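Local structure of sugar phosphate isomerase/epimerase (3OBE) at residues D113-K117 and R154-I158; F263-Y267 and A301-K305. The protein probably acts as an isomerase or epimerase on sugar phosphates, with a TIM-barrel fold, although its substrate is not established. One frame throughout, in Å; residues are numbered along the deposited sequence. Where two conformers were deposited one is given.

Contact 1: residues D113-K117 and R154-I158; sequences DEFWK and RAGEI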
loop_
_atom_site.group_PDB
_atom_site.type_symbol
_atom_site.label_atom_id
_atom_site.label_comp_id
_atom_site.label_asym_id
_atom_site.label_seq_id
_atom_site.Cartn_x
_atom_site.Cartn_y
_atom_site.Cartn_z
ATOM N N ASP A 113 0.518 18.338 9.648
ATOM C CA ASP A 113 0.936 17.712 10.895
ATOM C C ASP A 113 -0.291 17.349 11.722
ATOM O O ASP A 113 -0.329 16.273 12.338
ATOM C CB ASP A 113 1.800 18.632 11.750
ATOM C CG ASP A 113 3.170 18.928 11.162
ATOM O OD1 ASP A 113 3.577 18.331 10.154
ATOM O OD2 ASP A 113 3.885 19.774 11.801
ATOM N N GLU A 114 -1.282 18.245 11.798
ATOM C CA GLU A 114 -2.485 17.954 12.632
ATOM C C GLU A 114 -3.232 16.738 12.125
ATOM O O GLU A 114 -3.632 15.882 12.921
ATOM C CB GLU A 114 -3.430 19.164 12.739
ATOM C CG GLU A 114 -2.840 20.299 13.540
ATOM C CD GLU A 114 -2.355 19.875 14.949
ATOM O OE1 GLU A 114 -3.110 19.140 15.640
ATOM O OE2 GLU A 114 -1.211 20.240 15.339
ATOM N N PHE A 115 -3.356 16.623 10.803
ATOM C CA PHE A 115 -3.971 15.461 10.188
ATOM C C PHE A 115 -3.230 14.210 10.622
ATOM O O PHE A 115 -3.841 13.220 11.057
ATOM C CB PHE A 115 -3.937 15.542 8.655
ATOM C CG PHE A 115 -4.384 14.278 7.984
ATOM C CD1 PHE A 115 -5.730 14.054 7.727
ATOM C CD2 PHE A 115 -3.462 13.276 7.641
ATOM C CE1 PHE A 115 -6.160 12.861 7.148
ATOM C CE2 PHE A 115 -3.866 12.095 7.062
ATOM C CZ PHE A 115 -5.229 11.861 6.825
ATOM N N TRP A 116 -1.913 14.227 10.437
ATOM C CA TRP A 116 -1.126 13.005 10.688
ATOM C C TRP A 116 -1.056 12.647 12.169
ATOM O O TRP A 116 -1.012 11.472 12.512
ATOM C CB TRP A 116 0.252 13.102 10.036
ATOM C CG TRP A 116 0.172 12.985 8.540
ATOM C CD1 TRP A 116 0.401 13.952 7.619
ATOM C CD2 TRP A 116 -0.251 11.832 7.794
ATOM N NE1 TRP A 116 0.166 13.497 6.354
ATOM C CE2 TRP A 116 -0.232 12.190 6.424
ATOM C CE3 TRP A 116 -0.621 10.533 8.136
ATOM C CZ2 TRP A 116 -0.562 11.285 5.418
ATOM C CZ3 TRP A 116 -0.984 9.666 7.162
ATOM C CH2 TRP A 116 -0.974 10.048 5.793
ATOM N N LYS A 117 -1.039 13.660 13.047
ATOM C CA LYS A 117 -1.024 13.400 14.498
ATOM C C LYS A 117 -2.321 12.680 14.904
ATOM O O LYS A 117 -2.310 11.644 15.600
ATOM C CB LYS A 117 -0.820 14.687 15.300
ATOM C CG LYS A 117 0.551 15.239 15.272
ATOM C CD LYS A 117 0.575 16.609 15.959
ATOM C CE LYS A 117 1.984 17.190 16.043
ATOM N NZ LYS A 117 2.001 18.367 16.965
ATOM N N ARG A 154 7.668 15.072 7.659
ATOM C CA ARG A 154 7.012 15.468 8.882
ATOM C C ARG A 154 5.972 14.459 9.281
ATOM O O ARG A 154 5.827 14.170 10.432
ATOM C CB ARG A 154 6.401 16.879 8.752
ATOM C CG ARG A 154 7.471 17.992 8.690
ATOM C CD ARG A 154 6.859 19.276 8.141
ATOM N NE ARG A 154 6.027 19.952 9.125
ATOM C CZ ARG A 154 6.279 21.146 9.666
ATOM N NH1 ARG A 154 7.357 21.839 9.345
ATOM N NH2 ARG A 154 5.412 21.660 10.525
ATOM N N ALA A 155 5.237 13.930 8.317
ATOM C CA ALA A 155 4.255 12.879 8.610
ATOM C C ALA A 155 4.928 11.651 9.202
ATOM O O ALA A 155 4.446 11.062 10.192
ATOM C CB ALA A 155 3.510 12.507 7.353
ATOM N N GLY A 156 6.039 11.243 8.597
ATOM C CA GLY A 156 6.742 10.053 9.055
ATOM C C GLY A 156 7.356 10.200 10.426
ATOM O O GLY A 156 7.424 9.241 11.188
ATOM N N GLU A 157 7.819 11.392 10.753
ATOM C CA GLU A 157 8.367 11.599 12.082
ATOM C C GLU A 157 7.251 11.410 13.096
ATOM O O GLU A 157 7.423 10.782 14.134
ATOM C CB GLU A 157 9.001 12.988 12.245
ATOM C CG GLU A 157 9.548 13.207 13.668
ATOM C CD GLU A 157 10.496 14.397 13.798
ATOM O OE1 GLU A 157 10.705 15.105 12.781
ATOM O OE2 GLU A 157 11.010 14.615 14.922
ATOM N N ILE A 158 6.086 11.917 12.755
ATOM C CA ILE A 158 4.927 11.842 13.628
ATOM C C ILE A 158 4.484 10.391 13.844
ATOM O O ILE A 158 4.226 10.003 14.980
ATOM C CB ILE A 158 3.755 12.737 13.048
ATOM C CG1 ILE A 158 4.035 14.200 13.337
ATOM C CG2 ILE A 158 2.385 12.379 13.710
ATOM C CD1 ILE A 158 3.231 15.179 12.405
#
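D113 and R154 join helices 109-126 and 142-160 at their outer edge through a side-on, two-nitrogen salt bridge. NE of R154 meets OD1 of D113 at 3.1 Å, on the syn side of the carboxylate and almost straight (174°). NH2 of R154 reaches OD2 of D113 at 2.7 Å along a more bent path, from above the carboxylate plane. The bend of the arginine at chi3 (75°) swings its guanidinium over to the acid, and two bonds to two oxygens fix its rotation. The CG1 branch of I158 brings CD1 to 3.8 Å from D113 CB, packing against the same residue that carries the salt bridge.

Further along, W116 turns its indole inward. CB of A155 sits over the five-membered ring, 3.5 Å from its centroid, a CH-pi contact, while F115 CD2 covers the opposite face; W166 meets the indole edge-to-face. Both flat sides of the tryptophan are thus occupied.

K117 meets I158 CG2 with its backbone CA (3.6 Å) and with CG (3.7 Å), the two side chains crossing near a right angle. The axes of 113-117 and 154-158 approach to 9.2 Å and cross at -30°, the near-parallel packing of successive outer helices in a TIM barrel.

Contact 2: residues F263-Y267 and A301-K305; sequences FKKAY and APFVK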
loop_
_atom_site.group_PDB
_atom_site.type_symbol
_atom_site.label_atom_id
_atom_site.label_comp_id
_atom_site.label_asym_id
_atom_site.label_seq_id
_atom_site.Cartn_x
_atom_site.Cartn_y
_atom_site.Cartn_z
ATOM N N PHE A 263 9.572 -11.076 -6.732
ATOM C CA PHE A 263 9.713 -11.696 -5.413
ATOM C C PHE A 263 11.158 -12.029 -5.066
ATOM O O PHE A 263 11.583 -11.752 -3.961
ATOM C CB PHE A 263 8.806 -12.914 -5.305
ATOM C CG PHE A 263 7.413 -12.562 -4.909
ATOM C CD1 PHE A 263 7.069 -12.303 -3.595
ATOM C CD2 PHE A 263 6.432 -12.449 -5.879
ATOM C CE1 PHE A 263 5.791 -11.927 -3.284
ATOM C CE2 PHE A 263 5.197 -12.105 -5.556
ATOM C CZ PHE A 263 4.856 -11.834 -4.269
ATOM N N LYS A 264 11.938 -12.528 -6.015
ATOM C CA LYS A 264 13.363 -12.744 -5.784
ATOM C C LYS A 264 14.047 -11.458 -5.315
ATOM O O LYS A 264 14.768 -11.483 -4.320
ATOM C CB LYS A 264 14.034 -13.294 -7.059
ATOM C CG LYS A 264 15.509 -13.583 -6.930
ATOM C CD LYS A 264 16.093 -13.984 -8.332
ATOM N N LYS A 265 13.781 -10.333 -5.988
ATOM C CA LYS A 265 14.420 -9.088 -5.610
ATOM C C LYS A 265 13.877 -8.590 -4.262
ATOM O O LYS A 265 14.629 -8.039 -3.453
ATOM C CB LYS A 265 14.186 -8.007 -6.659
ATOM C CG LYS A 265 14.994 -6.724 -6.394
ATOM C CD LYS A 265 16.512 -6.947 -6.304
ATOM C CE LYS A 265 17.116 -7.368 -7.647
ATOM N NZ LYS A 265 18.570 -7.561 -7.630
ATOM N N ALA A 266 12.579 -8.800 -4.031
ATOM C CA ALA A 266 11.939 -8.369 -2.781
ATOM C C ALA A 266 12.631 -8.989 -1.592
ATOM O O ALA A 266 12.896 -8.303 -0.585
ATOM C CB ALA A 266 10.431 -8.761 -2.773
ATOM N N TYR A 267 12.897 -10.289 -1.679
ATOM C CA TYR A 267 13.582 -10.957 -0.568
ATOM C C TYR A 267 15.023 -10.542 -0.430
ATOM O O TYR A 267 15.537 -10.510 0.700
ATOM C CB TYR A 267 13.418 -12.466 -0.605
ATOM C CG TYR A 267 11.953 -12.815 -0.590
ATOM C CD1 TYR A 267 11.123 -12.320 0.408
ATOM C CD2 TYR A 267 11.398 -13.653 -1.567
ATOM C CE1 TYR A 267 9.772 -12.662 0.433
ATOM C CE2 TYR A 267 10.093 -13.970 -1.559
ATOM C CZ TYR A 267 9.267 -13.473 -0.573
ATOM O OH TYR A 267 7.920 -13.801 -0.558
ATOM N N ALA A 301 3.051 -20.745 -5.364
ATOM C CA ALA A 301 4.254 -20.284 -6.075
ATOM C C ALA A 301 5.480 -20.612 -5.212
ATOM O O ALA A 301 5.575 -20.158 -4.096
ATOM C CB ALA A 301 4.169 -18.814 -6.293
ATOM N N PRO A 302 6.445 -21.360 -5.754
ATOM C CA PRO A 302 7.596 -21.626 -4.921
ATOM C C PRO A 302 8.519 -20.433 -4.681
ATOM O O PRO A 302 9.312 -20.474 -3.724
ATOM C CB PRO A 302 8.332 -22.739 -5.656
ATOM C CG PRO A 302 7.852 -22.659 -7.033
ATOM C CD PRO A 302 6.475 -22.106 -7.016
ATOM N N PHE A 303 8.427 -19.388 -5.510
ATOM C CA PHE A 303 9.220 -18.183 -5.318
ATOM C C PHE A 303 8.640 -17.205 -4.307
ATOM O O PHE A 303 9.263 -16.170 -4.003
ATOM C CB PHE A 303 9.416 -17.461 -6.687
ATOM C CG PHE A 303 8.144 -17.307 -7.466
ATOM C CD1 PHE A 303 7.326 -16.203 -7.295
ATOM C CD2 PHE A 303 7.788 -18.266 -8.400
ATOM C CE1 PHE A 303 6.158 -16.069 -8.032
ATOM C CE2 PHE A 303 6.594 -18.164 -9.116
ATOM C CZ PHE A 303 5.802 -17.067 -8.934
ATOM N N VAL A 304 7.431 -17.500 -3.815
ATOM C CA VAL A 304 6.792 -16.711 -2.762
ATOM C C VAL A 304 7.019 -17.467 -1.468
ATOM O O VAL A 304 6.765 -18.664 -1.397
ATOM C CB VAL A 304 5.310 -16.509 -3.009
ATOM C CG1 VAL A 304 4.635 -15.735 -1.830
ATOM C CG2 VAL A 304 5.074 -15.775 -4.381
ATOM N N LYS A 305 7.580 -16.756 -0.491
ATOM C CA LYS A 305 8.042 -17.359 0.748
ATOM C C LYS A 305 6.968 -17.236 1.797
ATOM O O LYS A 305 6.055 -16.401 1.679
ATOM C CB LYS A 305 9.331 -16.691 1.242
ATOM C CG LYS A 305 10.575 -16.920 0.351
ATOM C CD LYS A 305 10.507 -18.200 -0.537
ATOM C CE LYS A 305 11.682 -18.311 -1.533
ATOM N NZ LYS A 305 11.845 -19.707 -1.992
ATOM O OXT LYS A 305 7.008 -18.036 2.737
HETATM O O HOH W 1 6.674 -13.181 1.430
#
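The C-terminal tail, just past helix 287-300, folds back against helix 259-269 of the barrel's outer layer. A type I beta turn from A301 to V304 makes the reversal, with V304 N hydrogen-bonded to A301 O, and F263 and Y267, one helical turn apart, receive it.

V304 lays CG2 squarely over one face of the F263 ring, 3.7 Å from the centroid and 5° off the normal, a CH-pi contact. With CG1 anti to the backbone N (chi1 177°), CG2 stands beside the N, anti to the carbonyl carbon, and this branch meets the ring. Y274 meets F263 edge-to-face, and L298 of helix 287-300 touches both F263 and V304. F303 adds an apolar contact, presenting the edge of its ring to F263, with CD1 4.1 Å from F263 CD2; A301 CB lies over a face of the F303 ring.

Y267 supplies the polar link. Its OH accepts the backbone N-H of K305 at 3.0 Å and 171°, while K305 CG rests over the tyrosine ring, offset toward the rim, 3.5 Å from Y267 CE2. F303 O approaches the ring edge in plane, 3.4 Å from Y267 CE2. The lysine then bends at chi2, and its NZ donates to P302 O at 3.2 Å. This is a C-terminal tail packed, through a beta turn, on an outer helix of a TIM barrel.

Both contacts belong to the outer layer of the same barrel, each centred about 18 Å from the centre of the chain but on opposite sides of it; their centres lie 33 Å apart, and the two contacts share no helix or strand. Both are partly buried. In each, a buried aromatic ring (W116, F263) takes an apolar group on its face, and the polar bonds lie among more exposed residues; in contact 2 the Y267 face also packs there, on K305. Contact 1 joins two regular helices, and charged side chains bridge their margin. Contact 2 joins a helix to an irregular tail, and its direct polar link uses a backbone N-H. Contact 1 also buries somewhat more surface, 329 against 249 Å².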